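Local coordinates for Melibiose/raffinose/stachyose-binding protein MelE (PDB 4R6H) that binds melibiose, raffinose and stachyose outside the cell and delivers them to the MelEDC-MsmX ABC transporter for import, at residues A[46-54]-A[65-73]; A[134-144]-A[302-312]. All blocks are in the same frame, centred on the assembly; numbering follows the deposited sequence. Where two conformers were deposited one is given.

Contact 1. Residues A[46-54]-A[65-73]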
loop_
_atom_site.group_PDB
_atom_site.type_symbol
_atom_site.label_atom_id
_atom_site.label_comp_id
_atom_site.label_asym_id
_atom_site.label_seq_id
_atom_site.Cartn_x
_atom_site.Cartn_y
_atom_site.Cartn_z
ATOM N N GLU A 46 -13.242 -9.516 -0.705
ATOM C CA GLU A 46 -13.281 -8.402 -1.662
ATOM C C GLU A 46 -13.997 -8.826 -2.915
ATOM O O GLU A 46 -14.914 -8.136 -3.420
ATOM C CB GLU A 46 -11.875 -7.979 -2.017
ATOM C CG GLU A 46 -11.170 -7.330 -0.866
ATOM C CD GLU A 46 -9.702 -7.180 -1.020
ATOM O OE1 GLU A 46 -9.057 -7.802 -1.904
ATOM O OE2 GLU A 46 -9.194 -6.429 -0.177
ATOM N N ARG A 47 -13.554 -9.947 -3.482
ATOM C CA ARG A 47 -14.159 -10.400 -4.708
ATOM C C ARG A 47 -15.635 -10.699 -4.548
ATOM O O ARG A 47 -16.418 -10.345 -5.425
ATOM C CB ARG A 47 -13.369 -11.597 -5.270
ATOM C CG ARG A 47 -11.951 -11.245 -5.599
ATOM C CD ARG A 47 -11.251 -12.349 -6.359
ATOM N NE ARG A 47 -9.861 -11.998 -6.678
ATOM C CZ ARG A 47 -8.983 -12.830 -7.247
ATOM N NH1 ARG A 47 -9.339 -14.075 -7.588
ATOM N NH2 ARG A 47 -7.755 -12.413 -7.502
ATOM N N ASP A 48 -16.024 -11.405 -3.485
ATOM C CA ASP A 48 -17.428 -11.739 -3.270
ATOM C C ASP A 48 -18.307 -10.491 -3.056
ATOM O O ASP A 48 -19.401 -10.397 -3.567
ATOM C CB ASP A 48 -17.599 -12.713 -2.094
ATOM C CG ASP A 48 -16.886 -14.048 -2.316
ATOM O OD1 ASP A 48 -16.428 -14.317 -3.453
ATOM O OD2 ASP A 48 -16.758 -14.817 -1.323
ATOM N N THR A 49 -17.811 -9.514 -2.301
ATOM C CA THR A 49 -18.559 -8.327 -2.058
ATOM C C THR A 49 -18.718 -7.496 -3.340
ATOM O O THR A 49 -19.775 -6.910 -3.555
ATOM C CB THR A 49 -17.930 -7.488 -0.912
ATOM O OG1 THR A 49 -17.955 -8.257 0.298
ATOM C CG2 THR A 49 -18.665 -6.187 -0.686
ATOM N N PHE A 50 -17.647 -7.390 -4.128
ATOM C CA PHE A 50 -17.725 -6.692 -5.398
ATOM C C PHE A 50 -18.764 -7.370 -6.314
ATOM O O PHE A 50 -19.600 -6.666 -6.894
ATOM C CB PHE A 50 -16.326 -6.572 -6.010
ATOM C CG PHE A 50 -16.111 -5.382 -6.942
ATOM C CD1 PHE A 50 -17.160 -4.569 -7.384
ATOM C CD2 PHE A 50 -14.838 -5.102 -7.409
ATOM C CE1 PHE A 50 -16.919 -3.520 -8.243
ATOM C CE2 PHE A 50 -14.596 -4.046 -8.271
ATOM C CZ PHE A 50 -15.640 -3.272 -8.706
ATOM N N ARG A 51 -18.784 -8.710 -6.363
ATOM C CA ARG A 51 -19.790 -9.408 -7.150
ATOM C C ARG A 51 -21.204 -9.147 -6.618
ATOM O O ARG A 51 -22.112 -8.975 -7.410
ATOM C CB ARG A 51 -19.507 -10.915 -7.197
ATOM C CG ARG A 51 -18.266 -11.253 -8.012
ATOM C CD ARG A 51 -18.100 -12.752 -8.190
ATOM N NE ARG A 51 -16.759 -13.076 -8.689
ATOM C CZ ARG A 51 -15.785 -13.628 -7.961
ATOM N NH1 ARG A 51 -15.980 -13.966 -6.676
ATOM N NH2 ARG A 51 -14.604 -13.876 -8.526
ATOM N N LYS A 52 -21.380 -9.092 -5.300
ATOM C CA LYS A 52 -22.698 -8.851 -4.746
ATOM C C LYS A 52 -23.159 -7.425 -5.113
ATOM O O LYS A 52 -24.309 -7.203 -5.457
ATOM C CB LYS A 52 -22.736 -9.169 -3.238
ATOM C CG LYS A 52 -22.694 -8.002 -2.273
ATOM C CD LYS A 52 -24.079 -7.738 -1.720
ATOM C CE LYS A 52 -24.280 -8.419 -0.372
ATOM N NZ LYS A 52 -25.261 -7.684 0.453
ATOM N N LEU A 53 -22.256 -6.442 -5.066
ATOM C CA LEU A 53 -22.621 -5.110 -5.434
ATOM C C LEU A 53 -22.904 -4.994 -6.938
ATOM O O LEU A 53 -23.771 -4.251 -7.331
ATOM C CB LEU A 53 -21.540 -4.114 -4.988
ATOM C CG LEU A 53 -21.506 -3.855 -3.485
ATOM C CD1 LEU A 53 -20.257 -3.036 -3.183
ATOM C CD2 LEU A 53 -22.747 -3.148 -2.953
ATOM N N ALA A 54 -22.147 -5.724 -7.749
ATOM C CA ALA A 54 -22.419 -5.770 -9.200
ATOM C C ALA A 54 -23.801 -6.355 -9.447
ATOM O O ALA A 54 -24.577 -5.810 -10.254
ATOM C CB ALA A 54 -21.377 -6.546 -9.926
ATOM N N HIS A 65 -25.175 -6.438 -18.125
ATOM C CA HIS A 65 -24.506 -7.561 -17.530
ATOM C C HIS A 65 -23.093 -7.067 -17.156
ATOM O O HIS A 65 -22.318 -6.692 -18.032
ATOM C CB HIS A 65 -24.410 -8.724 -18.529
ATOM C CG HIS A 65 -23.388 -9.740 -18.148
ATOM N ND1 HIS A 65 -23.492 -10.515 -17.013
ATOM C CD2 HIS A 65 -22.212 -10.075 -18.730
ATOM C CE1 HIS A 65 -22.428 -11.295 -16.918
ATOM N NE2 HIS A 65 -21.637 -11.047 -17.946
ATOM N N VAL A 66 -22.786 -7.108 -15.861
ATOM C CA VAL A 66 -21.478 -6.706 -15.387
ATOM C C VAL A 66 -20.537 -7.900 -15.489
ATOM O O VAL A 66 -20.787 -8.964 -14.910
ATOM C CB VAL A 66 -21.540 -6.169 -13.966
ATOM C CG1 VAL A 66 -20.103 -5.875 -13.497
ATOM C CG2 VAL A 66 -22.465 -4.967 -13.860
ATOM N N SER A 67 -19.452 -7.718 -16.227
ATOM C CA SER A 67 -18.423 -8.744 -16.399
ATOM C C SER A 67 -17.205 -8.283 -15.590
ATOM O O SER A 67 -16.417 -7.451 -16.046
ATOM C CB SER A 67 -18.054 -8.933 -17.865
ATOM O OG SER A 67 -17.054 -9.949 -18.007
ATOM N N LEU A 68 -17.090 -8.877 -14.408
ATOM C CA LEU A 68 -16.058 -8.554 -13.429
ATOM C C LEU A 68 -14.913 -9.533 -13.576
ATOM O O LEU A 68 -15.107 -10.759 -13.522
ATOM C CB LEU A 68 -16.618 -8.663 -12.005
ATOM C CG LEU A 68 -16.829 -7.404 -11.197
ATOM C CD1 LEU A 68 -17.487 -7.802 -9.875
ATOM C CD2 LEU A 68 -15.509 -6.642 -11.025
ATOM N N HIS A 69 -13.713 -8.990 -13.761
ATOM C CA HIS A 69 -12.494 -9.766 -13.923
ATOM C C HIS A 69 -11.516 -9.457 -12.820
ATOM O O HIS A 69 -11.225 -8.278 -12.551
ATOM C CB HIS A 69 -11.813 -9.380 -15.224
ATOM C CG HIS A 69 -12.602 -9.713 -16.444
ATOM N ND1 HIS A 69 -12.183 -10.655 -17.360
ATOM C CD2 HIS A 69 -13.780 -9.230 -16.912
ATOM C CE1 HIS A 69 -13.069 -10.740 -18.337
ATOM N NE2 HIS A 69 -14.048 -9.889 -18.090
ATOM N N PHE A 70 -10.938 -10.513 -12.251
ATOM C CA PHE A 70 -9.866 -10.432 -11.264
ATOM C C PHE A 70 -8.650 -11.210 -11.786
ATOM O O PHE A 70 -8.407 -12.328 -11.348
ATOM C CB PHE A 70 -10.323 -10.994 -9.927
ATOM C CG PHE A 70 -11.554 -10.322 -9.368
ATOM C CD1 PHE A 70 -11.467 -9.101 -8.728
ATOM C CD2 PHE A 70 -12.809 -10.924 -9.463
ATOM C CE1 PHE A 70 -12.587 -8.495 -8.192
ATOM C CE2 PHE A 70 -13.944 -10.294 -8.942
ATOM C CZ PHE A 70 -13.828 -9.067 -8.324
ATOM N N PRO A 71 -7.878 -10.600 -12.690
ATOM C CA PRO A 71 -6.752 -11.292 -13.366
ATOM C C PRO A 71 -5.590 -11.702 -12.460
ATOM O O PRO A 71 -4.692 -12.406 -12.920
ATOM C CB PRO A 71 -6.244 -10.249 -14.370
ATOM C CG PRO A 71 -7.322 -9.277 -14.539
ATOM C CD PRO A 71 -8.096 -9.255 -13.257
ATOM N N GLY A 72 -5.553 -11.233 -11.220
ATOM C CA GLY A 72 -4.442 -11.551 -10.312
ATOM C C GLY A 72 -3.081 -11.171 -10.867
ATOM O O GLY A 72 -2.855 -10.024 -11.266
ATOM N N ASN A 73 -2.148 -12.120 -10.880
ATOM C CA ASN A 73 -0.776 -11.822 -11.308
ATOM C C ASN A 73 -0.656 -11.439 -12.773
ATOM O O ASN A 73 0.352 -10.869 -13.168
ATOM C CB ASN A 73 0.156 -13.022 -11.016
ATOM C CG ASN A 73 0.410 -13.230 -9.533
ATOM O OD1 ASN A 73 0.404 -12.282 -8.736
ATOM N ND2 ASN A 73 0.649 -14.478 -9.155
HETATM O O HOH W 1 -6.751 -14.386 -9.397
HETATM O O HOH W 2 -16.854 -12.218 -11.139
#
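Arg47 lies lengthwise over one face of the Phe70 ring, its CG 3.7 Å from the ring centroid and almost straight above the ring centre, a CH-pi contact. The chain, extended from CG to NE, carries the methylenes across the ring and the guanidinium over Phe70 CB, with NE 3.4 Å from that atom and the guanidinium plane tilted just 12° from the ring. Arginine suits the place because its greasy stem covers the aromatic face while its polar end reaches past it: NE bonds to Met41 O, and NH2 reaches a water that also donates to Phe70 O.

Arg51 meets the same ring differently. Its guanidinium stands nearly upright to the ring plane, at 82°, and NH2 comes within 3.6 Å of Phe70 CD2. NH1 makes a salt bridge to Asp48 OD1, at 3.3 Å, and NE holds a water that links to Leu68 O; both partners lie at the edge of the guanidinium and in its plane, which fixes its rotation. Replacing Phe70 with alanine is likely to leave the Arg47 stem without its aromatic platform, take away the ring that Arg51 NH2 approaches and open a gap beside Phe50.

Deeper in, Phe50 has CG anti to the backbone N (chi1 -153°), which swings its ring toward the strand; Leu68 CD2 sits over one face, 4.0 Å from the centroid, while the other methyl, CD1, packs on the helix backbone. Ala54 is small enough to let Val66 approach, CB to CG1 3.9 Å.

Helix 44-60 and strand 64-69 run nearly antiparallel, as the second half of a beta-alpha-beta unit begun by strand 33-38. That strand pairs in parallel with 64-69 and touches Val66 and Leu68 through Ile37, while helix 320-331 packs on Phe50 through Phe326 and Met330.

Contact 2. Residues A[134-144]-A[302-312]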
loop_
_atom_site.group_PDB
_atom_site.type_symbol
_atom_site.label_atom_id
_atom_site.label_comp_id
_atom_site.label_asym_id
_atom_site.label_seq_id
_atom_site.Cartn_x
_atom_site.Cartn_y
_atom_site.Cartn_z
ATOM N N TYR A 134 -8.763 11.507 -11.718
ATOM C CA TYR A 134 -8.354 10.392 -12.585
ATOM C C TYR A 134 -9.150 9.103 -12.366
ATOM O O TYR A 134 -9.203 8.271 -13.232
ATOM C CB TYR A 134 -6.855 10.034 -12.382
ATOM C CG TYR A 134 -5.881 11.028 -13.009
ATOM C CD1 TYR A 134 -5.690 12.284 -12.429
ATOM C CD2 TYR A 134 -5.138 10.705 -14.172
ATOM C CE1 TYR A 134 -4.820 13.203 -12.992
ATOM C CE2 TYR A 134 -4.260 11.646 -14.759
ATOM C CZ TYR A 134 -4.105 12.872 -14.146
ATOM O OH TYR A 134 -3.238 13.810 -14.676
ATOM N N ALA A 135 -9.640 8.910 -11.147
ATOM C CA ALA A 135 -10.282 7.624 -10.772
ATOM C C ALA A 135 -11.028 7.799 -9.466
ATOM O O ALA A 135 -10.766 8.733 -8.711
ATOM C CB ALA A 135 -9.244 6.558 -10.595
ATOM N N TYR A 136 -11.948 6.877 -9.220
ATOM C CA TYR A 136 -12.738 6.821 -7.992
ATOM C C TYR A 136 -12.064 5.864 -7.035
ATOM O O TYR A 136 -11.843 4.686 -7.375
ATOM C CB TYR A 136 -14.176 6.344 -8.303
ATOM C CG TYR A 136 -14.928 5.943 -7.058
ATOM C CD1 TYR A 136 -15.325 6.882 -6.119
ATOM C CD2 TYR A 136 -15.146 4.603 -6.781
ATOM C CE1 TYR A 136 -15.960 6.488 -4.961
ATOM C CE2 TYR A 136 -15.792 4.195 -5.638
ATOM C CZ TYR A 136 -16.189 5.159 -4.721
ATOM O OH TYR A 136 -16.837 4.751 -3.564
ATOM N N PRO A 137 -11.721 6.340 -5.831
ATOM C CA PRO A 137 -11.097 5.477 -4.835
ATOM C C PRO A 137 -12.090 4.644 -4.040
ATOM O O PRO A 137 -12.857 5.174 -3.237
ATOM C CB PRO A 137 -10.359 6.470 -3.932
ATOM C CG PRO A 137 -11.251 7.685 -3.979
ATOM C CD PRO A 137 -11.839 7.737 -5.368
ATOM N N ILE A 138 -12.103 3.351 -4.265
ATOM C CA ILE A 138 -12.973 2.474 -3.511
ATOM C C ILE A 138 -12.571 2.534 -2.018
ATOM O O ILE A 138 -13.390 2.486 -1.109
ATOM C CB ILE A 138 -12.866 1.049 -4.051
ATOM C CG1 ILE A 138 -13.539 0.959 -5.411
ATOM C CG2 ILE A 138 -13.363 0.004 -3.047
ATOM C CD1 ILE A 138 -13.247 -0.321 -6.156
ATOM N N ASN A 139 -11.281 2.650 -1.786
ATOM C CA ASN A 139 -10.729 2.624 -0.441
ATOM C C ASN A 139 -9.429 3.391 -0.454
ATOM O O ASN A 139 -9.119 4.088 -1.437
ATOM C CB ASN A 139 -10.540 1.201 0.091
ATOM C CG ASN A 139 -9.618 0.374 -0.743
ATOM O OD1 ASN A 139 -9.049 0.841 -1.736
ATOM N ND2 ASN A 139 -9.395 -0.874 -0.318
ATOM N N GLN A 140 -8.653 3.285 0.616
ATOM C CA GLN A 140 -7.342 3.888 0.638
ATOM C C GLN A 140 -6.437 3.130 1.580
ATOM O O GLN A 140 -6.903 2.600 2.574
ATOM C CB GLN A 140 -7.427 5.332 1.098
ATOM C CG GLN A 140 -8.157 5.531 2.402
ATOM C CD GLN A 140 -8.142 6.983 2.851
ATOM O OE1 GLN A 140 -7.046 7.554 3.098
ATOM N NE2 GLN A 140 -9.314 7.580 2.951
ATOM N N ALA A 141 -5.159 3.136 1.263
ATOM C CA ALA A 141 -4.171 2.454 2.064
ATOM C C ALA A 141 -3.444 3.457 2.942
ATOM O O ALA A 141 -3.092 4.558 2.466
ATOM C CB ALA A 141 -3.147 1.748 1.193
ATOM N N LYS A 142 -3.203 3.073 4.199
ATOM C CA LYS A 142 -2.469 3.906 5.146
ATOM C C LYS A 142 -1.606 2.987 5.999
ATOM O O LYS A 142 -2.074 2.436 7.002
ATOM C CB LYS A 142 -3.384 4.787 5.991
ATOM C CG LYS A 142 -3.995 5.966 5.245
ATOM C CD LYS A 142 -4.732 6.938 6.155
ATOM C CE LYS A 142 -6.094 6.438 6.606
ATOM N NZ LYS A 142 -6.777 7.527 7.381
ATOM N N ASP A 143 -0.329 2.848 5.614
ATOM C CA ASP A 143 0.591 1.877 6.197
ATOM C C ASP A 143 1.657 2.556 7.049
ATOM O O ASP A 143 2.258 3.612 6.675
ATOM C CB ASP A 143 1.291 1.089 5.093
ATOM C CG ASP A 143 0.380 0.119 4.382
ATOM O OD1 ASP A 143 -0.621 -0.354 4.966
ATOM O OD2 ASP A 143 0.702 -0.205 3.214
ATOM N N GLY A 144 1.903 1.916 8.198
ATOM C CA GLY A 144 3.006 2.239 9.070
ATOM C C GLY A 144 3.579 0.966 9.646
ATOM O O GLY A 144 4.038 0.065 8.900
ATOM N N ILE A 302 4.410 9.552 8.944
ATOM C CA ILE A 302 3.662 9.596 7.697
ATOM C C ILE A 302 2.952 8.257 7.485
ATOM O O ILE A 302 3.513 7.189 7.756
ATOM C CB ILE A 302 4.653 9.949 6.517
ATOM C CG1 ILE A 302 3.950 10.299 5.230
ATOM C CG2 ILE A 302 5.673 8.844 6.281
ATOM C CD1 ILE A 302 3.227 11.598 5.270
ATOM N N TRP A 303 1.699 8.318 6.993
ATOM C CA TRP A 303 1.050 7.113 6.457
ATOM C C TRP A 303 1.437 6.894 4.993
ATOM O O TRP A 303 1.431 7.839 4.206
ATOM C CB TRP A 303 -0.467 7.229 6.523
ATOM C CG TRP A 303 -1.105 7.201 7.892
ATOM C CD1 TRP A 303 -1.874 8.170 8.437
ATOM C CD2 TRP A 303 -1.085 6.135 8.839
ATOM N NE1 TRP A 303 -2.300 7.816 9.662
ATOM C CE2 TRP A 303 -1.842 6.553 9.949
ATOM C CE3 TRP A 303 -0.473 4.876 8.875
ATOM C CZ2 TRP A 303 -2.006 5.769 11.076
ATOM C CZ3 TRP A 303 -0.659 4.072 9.970
ATOM C CH2 TRP A 303 -1.393 4.516 11.074
ATOM N N ILE A 304 1.726 5.657 4.627
ATOM C CA ILE A 304 2.124 5.319 3.255
ATOM C C ILE A 304 1.033 4.577 2.560
ATOM O O ILE A 304 0.471 3.599 3.099
ATOM C CB ILE A 304 3.388 4.443 3.220
ATOM C CG1 ILE A 304 4.586 5.107 3.955
ATOM C CG2 ILE A 304 3.756 4.077 1.808
ATOM C CD1 ILE A 304 4.933 6.461 3.437
ATOM N N GLY A 305 0.746 4.971 1.338
ATOM C CA GLY A 305 -0.245 4.218 0.549
ATOM C C GLY A 305 -0.983 5.092 -0.421
ATOM O O GLY A 305 -0.478 5.398 -1.524
ATOM N N GLY A 306 -2.149 5.520 0.006
ATOM C CA GLY A 306 -3.015 6.350 -0.833
ATOM C C GLY A 306 -3.927 5.492 -1.654
ATOM O O GLY A 306 -4.784 4.839 -1.096
ATOM N N GLU A 307 -3.769 5.481 -2.982
ATOM C CA GLU A 307 -4.536 4.556 -3.820
ATOM C C GLU A 307 -4.349 3.149 -3.388
ATOM O O GLU A 307 -3.213 2.705 -3.209
ATOM C CB GLU A 307 -4.001 4.536 -5.247
ATOM C CG GLU A 307 -4.531 5.565 -6.171
ATOM C CD GLU A 307 -4.098 5.297 -7.597
ATOM O OE1 GLU A 307 -3.231 6.033 -8.105
ATOM O OE2 GLU A 307 -4.578 4.324 -8.199
ATOM N N ARG A 308 -5.432 2.403 -3.300
ATOM C CA ARG A 308 -5.354 0.982 -3.159
ATOM C C ARG A 308 -6.112 0.354 -4.332
ATOM O O ARG A 308 -5.494 -0.140 -5.303
ATOM C CB ARG A 308 -5.854 0.514 -1.780
ATOM C CG ARG A 308 -6.014 -0.974 -1.629
ATOM C CD ARG A 308 -4.722 -1.671 -1.375
ATOM N NE ARG A 308 -4.996 -2.980 -0.778
ATOM C CZ ARG A 308 -4.151 -4.004 -0.810
ATOM N NH1 ARG A 308 -2.972 -3.890 -1.407
ATOM N NH2 ARG A 308 -4.491 -5.153 -0.244
ATOM N N TYR A 309 -7.443 0.350 -4.238
ATOM C CA TYR A 309 -8.292 -0.089 -5.351
ATOM C C TYR A 309 -9.052 1.095 -5.878
ATOM O O TYR A 309 -9.675 1.832 -5.128
ATOM C CB TYR A 309 -9.274 -1.171 -4.898
ATOM C CG TYR A 309 -8.643 -2.359 -4.257
ATOM C CD1 TYR A 309 -7.590 -3.020 -4.845
ATOM C CD2 TYR A 309 -9.104 -2.803 -3.042
ATOM C CE1 TYR A 309 -7.051 -4.155 -4.249
ATOM C CE2 TYR A 309 -8.567 -3.906 -2.439
ATOM C CZ TYR A 309 -7.522 -4.556 -3.045
ATOM O OH TYR A 309 -6.925 -5.682 -2.487
ATOM N N THR A 310 -9.072 1.244 -7.212
ATOM C CA THR A 310 -9.843 2.301 -7.829
ATOM C C THR A 310 -10.705 1.790 -8.973
ATOM O O THR A 310 -10.528 0.659 -9.426
ATOM C CB THR A 310 -8.970 3.438 -8.400
ATOM O OG1 THR A 310 -8.278 2.954 -9.561
ATOM C CG2 THR A 310 -7.951 3.957 -7.381
ATOM N N LEU A 311 -11.656 2.618 -9.359
ATOM C CA LEU A 311 -12.444 2.448 -10.579
ATOM C C LEU A 311 -12.148 3.685 -11.406
ATOM O O LEU A 311 -12.581 4.789 -11.064
ATOM C CB LEU A 311 -13.962 2.354 -10.291
ATOM C CG LEU A 311 -14.375 1.008 -9.722
ATOM C CD1 LEU A 311 -15.742 1.056 -9.049
ATOM C CD2 LEU A 311 -14.388 -0.088 -10.810
ATOM N N ALA A 312 -11.438 3.484 -12.514
ATOM C CA ALA A 312 -11.198 4.476 -13.536
ATOM C C ALA A 312 -11.992 4.062 -14.766
ATOM O O ALA A 312 -12.131 2.867 -15.051
ATOM C CB ALA A 312 -9.719 4.531 -13.876
HETATM O O HOH W 3 -7.940 3.685 -3.844
#
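Asn139 turns its side chain back onto the other segment: OD1 accepts the backbone N-H of Tyr309 at 3.0 Å, nearly straight at 165° and in the carbonyl plane. Its CG lies between the backbone N and the carbonyl carbon (chi1 60°), which brings the amide obliquely against the Tyr309 ring, ND2 3.4 Å from ring atom CD2 and the two planes 18° apart. An asparagine fits because one short amide serves both ways, ND2 donating to Thr343 OG1. Nearby, a water bridges Asn139 O, Arg308 N and Tyr309 O where the regular pairing lapses.

On one side of this break, Tyr136 and Leu311 form an antiparallel hydrogen-bonded pair, and Ile138 CD1 packs 4.0 Å from Leu311 CG. On the other, Ala141 pairs with Gly306 and Asp143 with Ile304. Gly305 CA makes a CA-H...O contact with Ala141 O (3.4 Å); a CB there would run into that oxygen, and at the backbone angles of Gly305 and Gly306 a CB would also jam against the carbonyl O of the residue before. Lys142 drapes its methylenes over the Trp303 indole, CD 4.2 Å from the centroid of the five-membered ring.

Two antiparallel pairings, 136-137 with 310-313 and 141-148 with 303-306, belong to different sheets, and both segments cross between them side by side, consistent with the interdomain hinge of solute-binding proteins of this family.

Farther out, Tyr373 OH bonds to Asp143 OD2, and Asp119 and Ser347 O hold Gln140 NE2. Thr310 OG1 and Thr94 OG1 are hydrogen-bonded, Asp93 OD1 accepts the Thr310 N-H, and Ile327 of helix 320-331 touches Tyr136 and Leu311.

Contact 1 closes before contact 2 opens along the chain, and their centres lie 18 Å apart. The first sits toward the outside of the molecule, about 20 Å from the chain centre, within one beta-alpha-beta unit; the second, about 7 Å from that centre, joins segments separated by 157 intervening residues. They meet directly where Phe50 CZ packs against Leu311 CD2 at 4.0 Å, and Glu46 OE1 lies 3.1 Å from Tyr309 OH, a probable hydrogen bond. Helix 320-331 borders both, through Phe50 and Leu311. Helix 44-60 is thereby tied to the paired crossing segments, so contact 1 belongs to the lobe from which contact 2 leads into the other, in an open conformation of the binding protein.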